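Local atomic coordinates of inorganic pyrophosphatase (Shewanella sp. AS-11, PDB entry 6LL8), a protein that probably hydrolyses diphosphate to two phosphates as a metal-dependent family II inorganic pyrophosphatase, and binds magnesium and the substrate analogue imidodiphosphate. Residues N28-P33 against D126-K131; E108-P113 against N118-M123; M123-D126 against K131-A134; N135-M140 against E165-I170; V149-P154 against A159-V164. All coordinates share one frame; numbering follows the deposited sequence.

Overall arrangement
All five contacts involve the consecutive helices 117-128, 134-147 and 158-171; contact 1 sets the outer end of the first against the end of helix 14-29. Helix 117-128 serves contacts 1, 2 and 3: contact 2 sets it against edge strand 108-111 of the parallel sheet, and contact 3, whose centre is about 8 Å from that of contact 1, folds the following loop back on it. Contact 2 is nested within the loop closed by contact 1, and contact 5 within that closed by contact 4. Contacts 1 and 5 are about 25 Å apart between centres. Contact 1 lies at the surface, whereas contacts 2, 4 and 5 come nearer the metal-binding residues, contact 2 the closest.

Contact 1 of 5, residues N28-P33 against D126-K131; sequences NQIGEP and DFYQVK
Two helix ends, each finished by a Schellman motif, are brought together by I30, which meets Y128 and V130. The CD1 methyl of I30 comes down over one face of the phenol ring, 3.7 Å from its centroid and 16° off the ring normal, a CH-pi contact displaced toward the rim beside CE1 and CZ. On the opposite face of the same ring sits F127 CD2, over the centre, so the phenol is sandwiched between an aliphatic methyl and a neighbouring aromatic. I30 gets there with CG1 placed between its backbone N and carbonyl carbon (chi1 67°) and an extended end. That torsion also turns the other branch toward the loop: I30 CG2 touches V130 CG2 at 3.7 Å, the two side chains crossing at about a right angle. The second valine methyl, V130 CG1, faces Q29 CB at 4.0 Å.

In the DHH domain these are the C-terminal ends of helices 14-29 and 117-128, where G31 and Q129 take the positive-phi C-prime positions. The bonds closing the first end are G31 N to N28 O and E32 N to K27 O. L26 of helix 14-29 touches both Y128 and V130 and extends the apolar patch. Beyond the patch, a water joins the two segments, donating to E32 OE2 at 2.6 Å and lying 2.7 Å from Y128 OH. The other carboxylate oxygen, E32 OE1, forms a salt bridge with K27 NZ, holding the carboxylate at both oxygens.

Contact 2 of 5, residues E108-P113 against N118-M123; sequences ECWIRP and NTVIKM
The indole of W110 is approached obliquely by helix 118-123, with V120 CG1 and the carbonyl oxygen of M123 both lying at a slant to it; the latter is 4.4 Å from W110 CZ3. At the indole edge, in the ring plane, lies the carboxyl carbon of E108, in one of its two conformers. M123 SD, likewise in one of two conformers, lies 4.4 Å from R112 CG and oblique to the guanidinium of R112, itself one of two conformers; I111 O lies in the guanidinium plane. R112 NH1 reaches that oxygen at 3.0 Å with an N-H...O angle of 165°, although the donor stands well above the carbonyl plane of I111.

V120 is the point of closest approach, each methyl serving a different residue. With CG1 anti to the backbone N (chi1 -173°), V120 CG1 lies 3.5 Å from W110 O and 3.7 Å from W110 CB. V120 CG2 rests on the start of the arginine chain, 3.9 Å from R112 CB, the two side chains crossing at about a right angle.

V120 is buried and its side chain is about 5 Å from that of the metal ligand H95. Strand 108-111 is an edge strand of the parallel sheet, hydrogen-bonded to strand 88-94, where V93 touches both W110 and V120; N118 and K122 of helix 117-128 meet M140 on helix 134-147.

Contact 3 of 5, residues M123-D126 against K131-A134; sequences MMYD and KIPA
Y125 carries this contact with I132, and its atoms can be followed outward from the helix. Y125 CB starts 4.0 Å from I132 CD1, the end of the longer branch. At the head of the ring, Y125 CG is 3.7 Å from I132 CG1, and the closest touch comes one atom further, where Y125 CD2 lies 3.4 Å from the same methylene. I132 CG1 is thus over the ring face, 3.9 Å from the centroid and 28° off the normal, a CH-pi contact displaced toward the CD2 side. Next along that side, Y125 CE2 comes within 4.0 Å of K131 O, which approaches obliquely. At the tip, Y125 OH is hydrogen-bonded to A22 O of helix 14-29, a bond that ties down the polar end of a buried tyrosine and probably limits the swing of its ring; the hydroxyl also brushes I136 CG2.

The isoleucine reaches the ring because its CG1 stands beside the backbone N, anti to the carbonyl carbon (chi1 -55°), and the chain then extends, carrying CD1 back along the tyrosine toward CB and on to K122 CG. The other branch, I132 CG2, turns instead to helix 134-147, where it packs near A137. Y25 of helix 14-29 touches both Y125 and P133.

P133 takes the N-cap position of helix 134-147, and the whole is a helix-loop-helix connection of the DHH domain: the link from helix 117-128 bends back and packs I132 on the tyrosine of the helix it has just left.

Contact 4 of 5, residues N135-M140 against E165-I170; sequences NIAGIM and EALAEI
Apolar touches join A137 and M140 to L167 and I170. The A137 methyl is the centre: I170 CG2 approaches it to 3.6 Å and L167 CD2 to 3.9 Å. The two leucine methyls divide their work, since L167 CD1 lies 3.8 Å from M140 CB, one turn further along helix 134-147. I170 offers CG2 because that branch stands anti to its backbone N, while CG1 takes the place beside it.

Side chains also rest against backbone carbonyls, in both directions. A137 CB is 3.7 Å from L167 O, and L167 CB is 3.8 Å from A137 O. This reciprocal fit accompanies a CA-CA distance of only 5.1 Å between A137 and L167; the segment axes approach to 8.0 Å at a signed crossing angle of -141°.

Polar bonds stay within each helix: the backbone ladder, and I136 N to N135 OD1 at 2.9 Å with its donor above the carbonyl plane. M140 continues to helix 117-128, touching N118, I121 and K122, and I132 of the preceding loop reaches A137.

Roughly antiparallel, the two helices meet through apolar surface: A137, M140 and L167 are buried, I170 exposed, and the small A137 is consistent with the close approach.

Contact 5 of 5, residues V149-P154 against A159-V164; sequences VIFKSP and ADIRCV
D160 OD2, one turn before V164 on helix 158-171, is gripped by T157 OG1 and G115 N, while D160 OD1 is bound by T119 OG1 of helix 117-128. These bonds probably steady the start of helix 158-171, whose I161 and V164 receive F151. The phenyl ring meets I161 with its face: I161 CG1 stands over the ring centre, 3.8 Å from the centroid and only 6° off the normal, a CH-pi contact almost along the ring normal. V164 takes the edge instead. Its CB lies in the ring plane, 3.9 Å from F151 CZ, and both methyls lie slightly to the side of the plane away from I161, V164 CG1 against F151 CZ and V164 CG2 against F151 CE1, both at 3.9 Å. F151 and V164 approach from opposite directions, whereas the F151 and I161 side chains cross obliquely.

The phenylalanine is presented by a type I' beta turn from V149 to K152, closed by K152 N to V149 O at 2.9 Å. V149 also ends helix 134-147 in a Schellman motif, so helix end and turn follow without a break just after the metal ligand D147. I161 CG1 sits beside the backbone N, anti to the carbonyl carbon (chi1 -64°), which directs it at the ring. Around this, V164 rests on M141 and I144 of helix 134-147. From the turn's last residue, K152 NZ reaches I256 O in the DHHA2 part of the chain.

Contact 1 of 5, residues N28-P33 against D126-K131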
# COMPACT_ATOMS: atom_id res chain seq x y z
N ASN A 28 14.05 -16.40 8.60
CA ASN A 28 14.73 -16.95 9.78
C ASN A 28 14.49 -18.46 9.88
O ASN A 28 15.41 -19.19 10.27
CB ASN A 28 14.34 -16.20 11.04
CG ASN A 28 14.97 -14.82 11.07
OD1 ASN A 28 16.17 -14.70 10.88
ND2 ASN A 28 14.18 -13.79 11.32
N GLN A 29 13.31 -18.93 9.57
CA GLN A 29 13.01 -20.37 9.68
C GLN A 29 13.85 -21.16 8.69
O GLN A 29 14.10 -22.36 8.99
CB GLN A 29 11.53 -20.67 9.49
CG GLN A 29 10.64 -20.22 10.64
CD GLN A 29 10.97 -20.84 11.99
OE1 GLN A 29 10.84 -22.06 12.13
NE2 GLN A 29 11.62 -20.03 12.82
N ILE A 30 14.23 -20.60 7.57
CA ILE A 30 15.03 -21.33 6.55
C ILE A 30 16.52 -20.99 6.71
O ILE A 30 17.32 -21.30 5.84
CB ILE A 30 14.50 -21.14 5.12
CG1 ILE A 30 14.65 -19.70 4.62
CG2 ILE A 30 13.08 -21.65 5.05
CD1 ILE A 30 14.22 -19.46 3.18
N GLY A 31 16.90 -20.41 7.84
CA GLY A 31 18.33 -20.20 8.12
C GLY A 31 18.96 -19.06 7.35
O GLY A 31 20.16 -19.08 7.11
N GLU A 32 18.18 -18.04 7.05
CA GLU A 32 18.61 -16.82 6.32
C GLU A 32 18.30 -15.63 7.20
O GLU A 32 17.21 -15.09 7.20
CB GLU A 32 17.89 -16.74 4.98
CG GLU A 32 18.25 -17.88 4.06
CD GLU A 32 17.59 -17.83 2.70
OE1 GLU A 32 17.34 -16.73 2.22
OE2 GLU A 32 17.37 -18.92 2.14
N PRO A 33 19.24 -15.23 8.08
CA PRO A 33 18.96 -14.23 9.10
C PRO A 33 18.29 -12.98 8.53
O PRO A 33 18.78 -12.39 7.56
CB PRO A 33 20.34 -13.96 9.68
CG PRO A 33 21.00 -15.31 9.59
CD PRO A 33 20.56 -15.85 8.26
N ASP A 126 4.66 -21.85 1.19
CA ASP A 126 4.29 -23.14 0.56
C ASP A 126 5.51 -23.72 -0.15
O ASP A 126 5.76 -24.94 -0.06
CB ASP A 126 3.16 -22.99 -0.46
CG ASP A 126 1.81 -22.60 0.08
OD1 ASP A 126 1.57 -22.77 1.24
OD2 ASP A 126 0.97 -22.15 -0.76
N PHE A 127 6.24 -22.90 -0.86
CA PHE A 127 7.41 -23.36 -1.62
C PHE A 127 8.44 -23.98 -0.67
O PHE A 127 9.02 -25.03 -0.98
CB PHE A 127 8.02 -22.20 -2.39
CG PHE A 127 9.30 -22.54 -3.10
CD1 PHE A 127 9.31 -23.33 -4.24
CD2 PHE A 127 10.52 -22.11 -2.60
CE1 PHE A 127 10.50 -23.65 -4.86
CE2 PHE A 127 11.70 -22.45 -3.23
CZ PHE A 127 11.69 -23.20 -4.37
N TYR A 128 8.73 -23.32 0.45
CA TYR A 128 9.74 -23.79 1.41
C TYR A 128 9.18 -24.85 2.38
O TYR A 128 9.94 -25.41 3.17
CB TYR A 128 10.31 -22.60 2.18
CG TYR A 128 11.17 -21.69 1.36
CD1 TYR A 128 12.42 -22.10 0.94
CD2 TYR A 128 10.74 -20.42 1.03
CE1 TYR A 128 13.25 -21.26 0.23
CE2 TYR A 128 11.55 -19.57 0.30
CZ TYR A 128 12.81 -19.98 -0.08
OH TYR A 128 13.60 -19.11 -0.78
N GLN A 129 7.89 -25.08 2.34
CA GLN A 129 7.21 -26.05 3.23
C GLN A 129 7.47 -25.68 4.69
O GLN A 129 7.69 -26.55 5.55
CB GLN A 129 7.63 -27.48 2.90
CG GLN A 129 7.26 -27.94 1.49
CD GLN A 129 7.77 -29.34 1.26
OE1 GLN A 129 8.96 -29.57 1.01
NE2 GLN A 129 6.88 -30.29 1.43
N VAL A 130 7.33 -24.41 4.99
CA VAL A 130 7.42 -23.88 6.38
C VAL A 130 6.01 -23.63 6.92
O VAL A 130 5.16 -23.02 6.25
CB VAL A 130 8.27 -22.60 6.38
CG1 VAL A 130 8.21 -21.89 7.70
CG2 VAL A 130 9.71 -22.94 6.01
N LYS A 131 5.77 -24.09 8.14
CA LYS A 131 4.47 -23.92 8.79
C LYS A 131 4.26 -22.44 9.11
O LYS A 131 5.18 -21.73 9.56
CB LYS A 131 4.43 -24.72 10.10
CG LYS A 131 4.58 -26.21 9.91
CD LYS A 131 3.59 -26.84 8.95
CE LYS A 131 3.84 -28.33 8.80
NZ LYS A 131 4.92 -28.63 7.82
O HOH W 1 16.20 -19.16 -0.21

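Contact 2 of 5, residues E108-P113 against N118-M123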
# COMPACT_ATOMS: atom_id res chain seq x y z
N GLU A 108 16.35 -12.23 -6.07
CA GLU A 108 15.03 -12.88 -6.18
C GLU A 108 13.95 -11.85 -6.39
O GLU A 108 13.95 -10.80 -5.74
CB GLU A 108 14.60 -13.47 -4.86
CG GLU A 108 15.43 -14.60 -4.40
CD GLU A 108 14.71 -15.46 -3.38
OE1 GLU A 108 13.73 -15.01 -2.70
OE2 GLU A 108 15.09 -16.60 -3.35
N CYS A 109 13.03 -12.13 -7.30
CA CYS A 109 11.77 -11.39 -7.36
C CYS A 109 10.64 -12.40 -7.37
O CYS A 109 10.59 -13.30 -8.22
CB CYS A 109 11.63 -10.51 -8.59
SG CYS A 109 12.96 -9.29 -8.75
N TRP A 110 9.74 -12.23 -6.41
CA TRP A 110 8.45 -12.94 -6.33
C TRP A 110 7.39 -11.87 -6.55
O TRP A 110 6.93 -11.27 -5.59
CB TRP A 110 8.30 -13.63 -4.98
CG TRP A 110 9.21 -14.78 -4.71
CD1 TRP A 110 10.52 -14.74 -4.36
CD2 TRP A 110 8.79 -16.13 -4.63
NE1 TRP A 110 10.95 -16.00 -4.11
CE2 TRP A 110 9.92 -16.87 -4.23
CE3 TRP A 110 7.58 -16.78 -4.84
CZ2 TRP A 110 9.86 -18.25 -4.03
CZ3 TRP A 110 7.52 -18.15 -4.63
CH2 TRP A 110 8.65 -18.86 -4.24
N ILE A 111 7.07 -11.59 -7.80
CA ILE A 111 6.14 -10.52 -8.14
C ILE A 111 5.00 -11.18 -8.90
O ILE A 111 5.22 -11.94 -9.85
CB ILE A 111 6.83 -9.38 -8.91
CG1 ILE A 111 7.96 -8.76 -8.07
CG2 ILE A 111 5.78 -8.36 -9.34
CD1 ILE A 111 8.81 -7.72 -8.76
N ARG A 112 3.77 -10.94 -8.46
CA ARG A 112 2.59 -11.55 -9.09
C ARG A 112 1.50 -10.51 -9.12
O ARG A 112 1.34 -9.77 -8.14
CB ARG A 112 2.10 -12.76 -8.28
CG ARG A 112 3.12 -13.87 -8.09
CD ARG A 112 3.43 -14.66 -9.34
NE ARG A 112 4.25 -15.80 -8.93
CZ ARG A 112 5.60 -15.76 -8.78
NH1 ARG A 112 6.29 -14.67 -9.08
NH2 ARG A 112 6.26 -16.80 -8.33
N PRO A 113 0.69 -10.47 -10.19
CA PRO A 113 -0.34 -9.44 -10.31
C PRO A 113 -1.61 -9.86 -9.56
O PRO A 113 -2.68 -10.00 -10.14
CB PRO A 113 -0.52 -9.34 -11.82
CG PRO A 113 -0.29 -10.73 -12.28
CD PRO A 113 0.85 -11.25 -11.43
N ASN A 118 1.09 -10.19 0.58
CA ASN A 118 1.04 -11.32 1.53
C ASN A 118 0.48 -12.57 0.88
O ASN A 118 0.80 -13.67 1.38
CB ASN A 118 0.32 -10.96 2.83
CG ASN A 118 1.21 -10.26 3.83
OD1 ASN A 118 1.88 -10.96 4.60
ND2 ASN A 118 1.32 -8.94 3.78
N THR A 119 -0.28 -12.46 -0.19
CA THR A 119 -0.70 -13.66 -0.98
C THR A 119 0.55 -14.31 -1.55
O THR A 119 0.68 -15.56 -1.56
CB THR A 119 -1.72 -13.28 -2.02
OG1 THR A 119 -2.84 -12.74 -1.32
CG2 THR A 119 -2.14 -14.43 -2.90
N VAL A 120 1.46 -13.50 -2.08
CA VAL A 120 2.72 -14.03 -2.65
C VAL A 120 3.60 -14.57 -1.52
O VAL A 120 4.23 -15.62 -1.67
CB VAL A 120 3.44 -12.95 -3.46
CG1 VAL A 120 4.64 -13.57 -4.17
CG2 VAL A 120 2.52 -12.29 -4.46
N ILE A 121 3.68 -13.90 -0.37
CA ILE A 121 4.47 -14.44 0.75
C ILE A 121 3.91 -15.79 1.17
O ILE A 121 4.69 -16.68 1.47
CB ILE A 121 4.54 -13.40 1.88
CG1 ILE A 121 5.26 -12.15 1.41
CG2 ILE A 121 5.20 -14.00 3.10
CD1 ILE A 121 5.17 -10.97 2.36
N LYS A 122 2.60 -15.98 1.15
CA LYS A 122 2.05 -17.32 1.49
C LYS A 122 2.57 -18.33 0.48
O LYS A 122 2.92 -19.45 0.87
CB LYS A 122 0.53 -17.23 1.54
CG LYS A 122 -0.14 -18.34 2.32
CD LYS A 122 -0.31 -19.59 1.65
CE LYS A 122 -1.09 -20.55 2.57
NZ LYS A 122 -1.29 -21.79 1.82
N MET A 123 2.64 -17.97 -0.79
CA MET A 123 3.21 -18.88 -1.82
C MET A 123 4.66 -19.22 -1.47
O MET A 123 5.09 -20.35 -1.73
CB MET A 123 3.18 -18.25 -3.21
CG MET A 123 1.80 -18.08 -3.78
SD MET A 123 1.94 -17.06 -5.28
CE MET A 123 0.22 -16.88 -5.73

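Contact 3 of 5, residues M123-D126 against K131-A134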
# COMPACT_ATOMS: atom_id res chain seq x y z
N MET A 123 2.64 -17.97 -0.79
CA MET A 123 3.21 -18.88 -1.82
C MET A 123 4.66 -19.22 -1.47
O MET A 123 5.09 -20.35 -1.73
CB MET A 123 3.18 -18.25 -3.21
CG MET A 123 1.80 -18.08 -3.78
SD MET A 123 1.94 -17.06 -5.28
CE MET A 123 0.22 -16.88 -5.73
N MET A 124 5.39 -18.28 -0.90
CA MET A 124 6.78 -18.57 -0.48
C MET A 124 6.81 -19.56 0.67
O MET A 124 7.61 -20.52 0.65
CB MET A 124 7.48 -17.26 -0.12
CG MET A 124 7.57 -16.29 -1.25
SD MET A 124 8.24 -14.67 -0.81
CE MET A 124 9.96 -15.08 -0.62
N TYR A 125 5.94 -19.41 1.66
CA TYR A 125 5.87 -20.40 2.74
C TYR A 125 5.57 -21.78 2.14
O TYR A 125 6.18 -22.77 2.58
CB TYR A 125 4.79 -20.08 3.77
CG TYR A 125 5.19 -19.09 4.83
CD1 TYR A 125 5.05 -17.72 4.67
CD2 TYR A 125 5.56 -19.56 6.07
CE1 TYR A 125 5.37 -16.84 5.69
CE2 TYR A 125 5.89 -18.69 7.10
CZ TYR A 125 5.77 -17.32 6.92
OH TYR A 125 6.08 -16.49 7.97
N ASP A 126 4.66 -21.85 1.19
CA ASP A 126 4.29 -23.14 0.56
C ASP A 126 5.51 -23.72 -0.15
O ASP A 126 5.76 -24.94 -0.06
CB ASP A 126 3.16 -22.99 -0.46
CG ASP A 126 1.81 -22.60 0.08
OD1 ASP A 126 1.57 -22.77 1.24
OD2 ASP A 126 0.97 -22.15 -0.76
N LYS A 131 5.77 -24.09 8.14
CA LYS A 131 4.47 -23.92 8.79
C LYS A 131 4.26 -22.44 9.11
O LYS A 131 5.18 -21.73 9.56
CB LYS A 131 4.43 -24.72 10.10
CG LYS A 131 4.58 -26.21 9.91
CD LYS A 131 3.59 -26.84 8.95
CE LYS A 131 3.84 -28.33 8.80
NZ LYS A 131 4.92 -28.63 7.82
N ILE A 132 3.04 -21.98 8.91
CA ILE A 132 2.66 -20.58 9.24
C ILE A 132 2.05 -20.61 10.63
O ILE A 132 1.01 -21.24 10.82
CB ILE A 132 1.68 -20.00 8.21
CG1 ILE A 132 2.24 -20.12 6.80
CG2 ILE A 132 1.38 -18.55 8.60
CD1 ILE A 132 1.31 -19.65 5.71
N PRO A 133 2.66 -19.94 11.62
CA PRO A 133 2.07 -19.91 12.94
C PRO A 133 0.76 -19.13 12.93
O PRO A 133 0.52 -18.29 12.09
CB PRO A 133 3.08 -19.14 13.81
CG PRO A 133 4.36 -19.10 13.00
CD PRO A 133 3.97 -19.29 11.56
N ALA A 134 -0.08 -19.41 13.90
CA ALA A 134 -1.41 -18.81 13.99
C ALA A 134 -1.35 -17.29 13.99
O ALA A 134 -2.19 -16.64 13.33
CB ALA A 134 -2.17 -19.32 15.19

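Contact 4 of 5, residues N135-M140 against E165-I170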
# COMPACT_ATOMS: atom_id res chain seq x y z
N ASN A 135 -0.45 -16.71 14.74
CA ASN A 135 -0.39 -15.24 14.86
C ASN A 135 0.01 -14.61 13.53
O ASN A 135 -0.57 -13.61 13.10
CB ASN A 135 0.46 -14.81 16.06
CG ASN A 135 1.92 -15.26 16.06
OD1 ASN A 135 2.36 -16.09 15.26
ND2 ASN A 135 2.68 -14.80 17.04
N ILE A 136 1.04 -15.16 12.90
CA ILE A 136 1.49 -14.69 11.57
C ILE A 136 0.34 -14.88 10.57
O ILE A 136 0.08 -13.97 9.75
CB ILE A 136 2.74 -15.45 11.10
CG1 ILE A 136 3.92 -15.21 12.03
CG2 ILE A 136 3.05 -15.14 9.64
CD1 ILE A 136 4.55 -13.91 11.85
N ALA A 137 -0.33 -16.01 10.62
CA ALA A 137 -1.43 -16.23 9.67
C ALA A 137 -2.49 -15.13 9.83
O ALA A 137 -3.06 -14.68 8.82
CB ALA A 137 -2.05 -17.60 9.86
N GLY A 138 -2.76 -14.74 11.06
CA GLY A 138 -3.78 -13.73 11.30
C GLY A 138 -3.43 -12.41 10.65
O GLY A 138 -4.28 -11.77 10.05
N ILE A 139 -2.19 -11.95 10.84
CA ILE A 139 -1.82 -10.64 10.29
C ILE A 139 -1.75 -10.74 8.76
O ILE A 139 -2.09 -9.76 8.08
CB ILE A 139 -0.58 -10.03 10.94
CG1 ILE A 139 0.72 -10.77 10.62
CG2 ILE A 139 -0.80 -9.87 12.44
CD1 ILE A 139 1.96 -10.06 11.11
N MET A 140 -1.30 -11.86 8.21
CA MET A 140 -1.29 -12.03 6.75
C MET A 140 -2.71 -11.98 6.19
O MET A 140 -2.98 -11.32 5.18
CB MET A 140 -0.61 -13.34 6.38
CG MET A 140 0.89 -13.40 6.68
SD MET A 140 1.62 -14.99 6.28
CE MET A 140 1.56 -14.95 4.50
N GLU A 165 -8.86 -17.79 2.98
CA GLU A 165 -9.58 -18.93 3.58
C GLU A 165 -8.59 -19.83 4.34
O GLU A 165 -8.88 -20.28 5.46
CB GLU A 165 -10.33 -19.68 2.48
CG GLU A 165 -11.51 -18.90 1.95
CD GLU A 165 -12.18 -19.49 0.72
OE1 GLU A 165 -11.56 -20.35 0.07
OE2 GLU A 165 -13.27 -18.98 0.38
N ALA A 166 -7.45 -20.14 3.72
CA ALA A 166 -6.45 -21.04 4.35
C ALA A 166 -5.87 -20.38 5.60
O ALA A 166 -5.72 -21.02 6.65
CB ALA A 166 -5.36 -21.37 3.38
N LEU A 167 -5.52 -19.09 5.50
CA LEU A 167 -4.93 -18.38 6.64
C LEU A 167 -5.93 -18.20 7.78
O LEU A 167 -5.53 -18.28 8.95
CB LEU A 167 -4.37 -17.03 6.20
CG LEU A 167 -3.19 -17.11 5.26
CD1 LEU A 167 -2.95 -15.73 4.64
CD2 LEU A 167 -1.93 -17.59 5.94
N ALA A 168 -7.19 -17.92 7.46
CA ALA A 168 -8.22 -17.75 8.49
C ALA A 168 -8.34 -19.05 9.29
O ALA A 168 -8.45 -18.99 10.51
CB ALA A 168 -9.55 -17.39 7.90
N GLU A 169 -8.29 -20.20 8.62
CA GLU A 169 -8.38 -21.51 9.33
C GLU A 169 -7.18 -21.65 10.27
O GLU A 169 -7.35 -22.01 11.42
CB GLU A 169 -8.47 -22.64 8.31
CG GLU A 169 -8.56 -24.04 8.88
CD GLU A 169 -8.73 -25.14 7.84
OE1 GLU A 169 -7.78 -25.37 7.13
OE2 GLU A 169 -9.81 -25.77 7.78
N ILE A 170 -5.97 -21.33 9.80
CA ILE A 170 -4.76 -21.45 10.64
C ILE A 170 -4.85 -20.50 11.83
O ILE A 170 -4.46 -20.84 12.94
CB ILE A 170 -3.51 -21.20 9.80
CG1 ILE A 170 -3.34 -22.27 8.74
CG2 ILE A 170 -2.28 -21.09 10.68
CD1 ILE A 170 -2.37 -21.89 7.64

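Contact 5 of 5, residues V149-P154 against A159-V164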
# COMPACT_ATOMS: atom_id res chain seq x y z
N VAL A 149 -9.77 -5.05 -0.27
CA VAL A 149 -11.04 -4.38 0.12
C VAL A 149 -12.11 -5.45 0.33
O VAL A 149 -13.22 -5.40 -0.25
CB VAL A 149 -11.45 -3.23 -0.83
CG1 VAL A 149 -12.58 -2.42 -0.20
CG2 VAL A 149 -10.26 -2.35 -1.16
N ILE A 150 -11.81 -6.43 1.16
CA ILE A 150 -12.77 -7.51 1.47
C ILE A 150 -13.23 -8.15 0.17
O ILE A 150 -14.43 -8.47 -0.01
CB ILE A 150 -13.94 -7.04 2.35
CG1 ILE A 150 -13.61 -5.88 3.30
CG2 ILE A 150 -14.48 -8.24 3.11
CD1 ILE A 150 -14.81 -5.32 4.08
N PHE A 151 -12.29 -8.37 -0.73
CA PHE A 151 -12.49 -9.04 -2.04
C PHE A 151 -13.22 -8.16 -3.05
O PHE A 151 -13.48 -8.63 -4.16
CB PHE A 151 -13.17 -10.41 -1.92
CG PHE A 151 -12.62 -11.34 -0.89
CD1 PHE A 151 -11.28 -11.39 -0.55
CD2 PHE A 151 -13.45 -12.30 -0.36
CE1 PHE A 151 -10.81 -12.32 0.34
CE2 PHE A 151 -12.97 -13.25 0.53
CZ PHE A 151 -11.65 -13.25 0.89
N LYS A 152 -13.53 -6.92 -2.72
CA LYS A 152 -14.27 -6.04 -3.65
C LYS A 152 -13.35 -5.42 -4.70
O LYS A 152 -13.81 -5.04 -5.77
CB LYS A 152 -14.93 -4.89 -2.89
CG LYS A 152 -15.99 -5.30 -1.87
CD LYS A 152 -16.43 -4.13 -0.98
CE LYS A 152 -17.51 -4.49 0.04
NZ LYS A 152 -18.41 -3.36 0.20
N SER A 153 -12.09 -5.23 -4.38
CA SER A 153 -11.18 -4.54 -5.30
C SER A 153 -11.00 -5.37 -6.56
O SER A 153 -10.84 -6.59 -6.47
CB SER A 153 -9.85 -4.29 -4.65
OG SER A 153 -9.00 -3.59 -5.54
N PRO A 154 -10.85 -4.74 -7.74
CA PRO A 154 -10.57 -5.50 -8.95
C PRO A 154 -9.18 -6.11 -9.00
O PRO A 154 -8.94 -6.92 -9.87
CB PRO A 154 -10.78 -4.48 -10.07
CG PRO A 154 -10.49 -3.18 -9.44
CD PRO A 154 -11.03 -3.32 -8.02
N ALA A 159 -6.60 -16.56 -6.13
CA ALA A 159 -5.48 -16.88 -5.23
C ALA A 159 -5.59 -16.13 -3.91
O ALA A 159 -5.29 -16.69 -2.87
CB ALA A 159 -4.16 -16.62 -5.88
N ASP A 160 -6.00 -14.87 -3.96
CA ASP A 160 -6.13 -14.08 -2.72
C ASP A 160 -7.24 -14.64 -1.83
O ASP A 160 -7.07 -14.73 -0.62
CB ASP A 160 -6.44 -12.62 -3.02
CG ASP A 160 -5.37 -11.94 -3.84
OD1 ASP A 160 -4.28 -11.65 -3.28
OD2 ASP A 160 -5.61 -11.71 -5.06
N ILE A 161 -8.35 -15.02 -2.43
CA ILE A 161 -9.50 -15.57 -1.67
C ILE A 161 -9.10 -16.89 -1.04
O ILE A 161 -9.33 -17.10 0.17
CB ILE A 161 -10.73 -15.69 -2.56
CG1 ILE A 161 -11.17 -14.32 -3.04
CG2 ILE A 161 -11.83 -16.40 -1.80
CD1 ILE A 161 -12.26 -14.32 -4.08
N ARG A 162 -8.49 -17.78 -1.82
CA ARG A 162 -8.07 -19.08 -1.28
C ARG A 162 -7.05 -18.87 -0.17
O ARG A 162 -7.08 -19.59 0.84
CB ARG A 162 -7.47 -19.93 -2.39
CG ARG A 162 -8.45 -20.42 -3.45
CD ARG A 162 -7.85 -21.47 -4.37
NE ARG A 162 -6.55 -21.05 -4.90
CZ ARG A 162 -6.31 -20.55 -6.10
NH1 ARG A 162 -7.28 -20.45 -6.99
NH2 ARG A 162 -5.09 -20.18 -6.44
N CYS A 163 -6.16 -17.90 -0.34
CA CYS A 163 -5.16 -17.62 0.69
C CYS A 163 -5.84 -17.16 1.99
O CYS A 163 -5.50 -17.63 3.08
CB CYS A 163 -4.21 -16.63 0.06
SG CYS A 163 -2.76 -16.42 1.07
N VAL A 164 -6.77 -16.22 1.89
CA VAL A 164 -7.50 -15.76 3.10
C VAL A 164 -8.20 -16.95 3.77
O VAL A 164 -8.16 -17.06 4.99
CB VAL A 164 -8.47 -14.62 2.78
CG1 VAL A 164 -9.48 -14.42 3.90
CG2 VAL A 164 -7.70 -13.34 2.52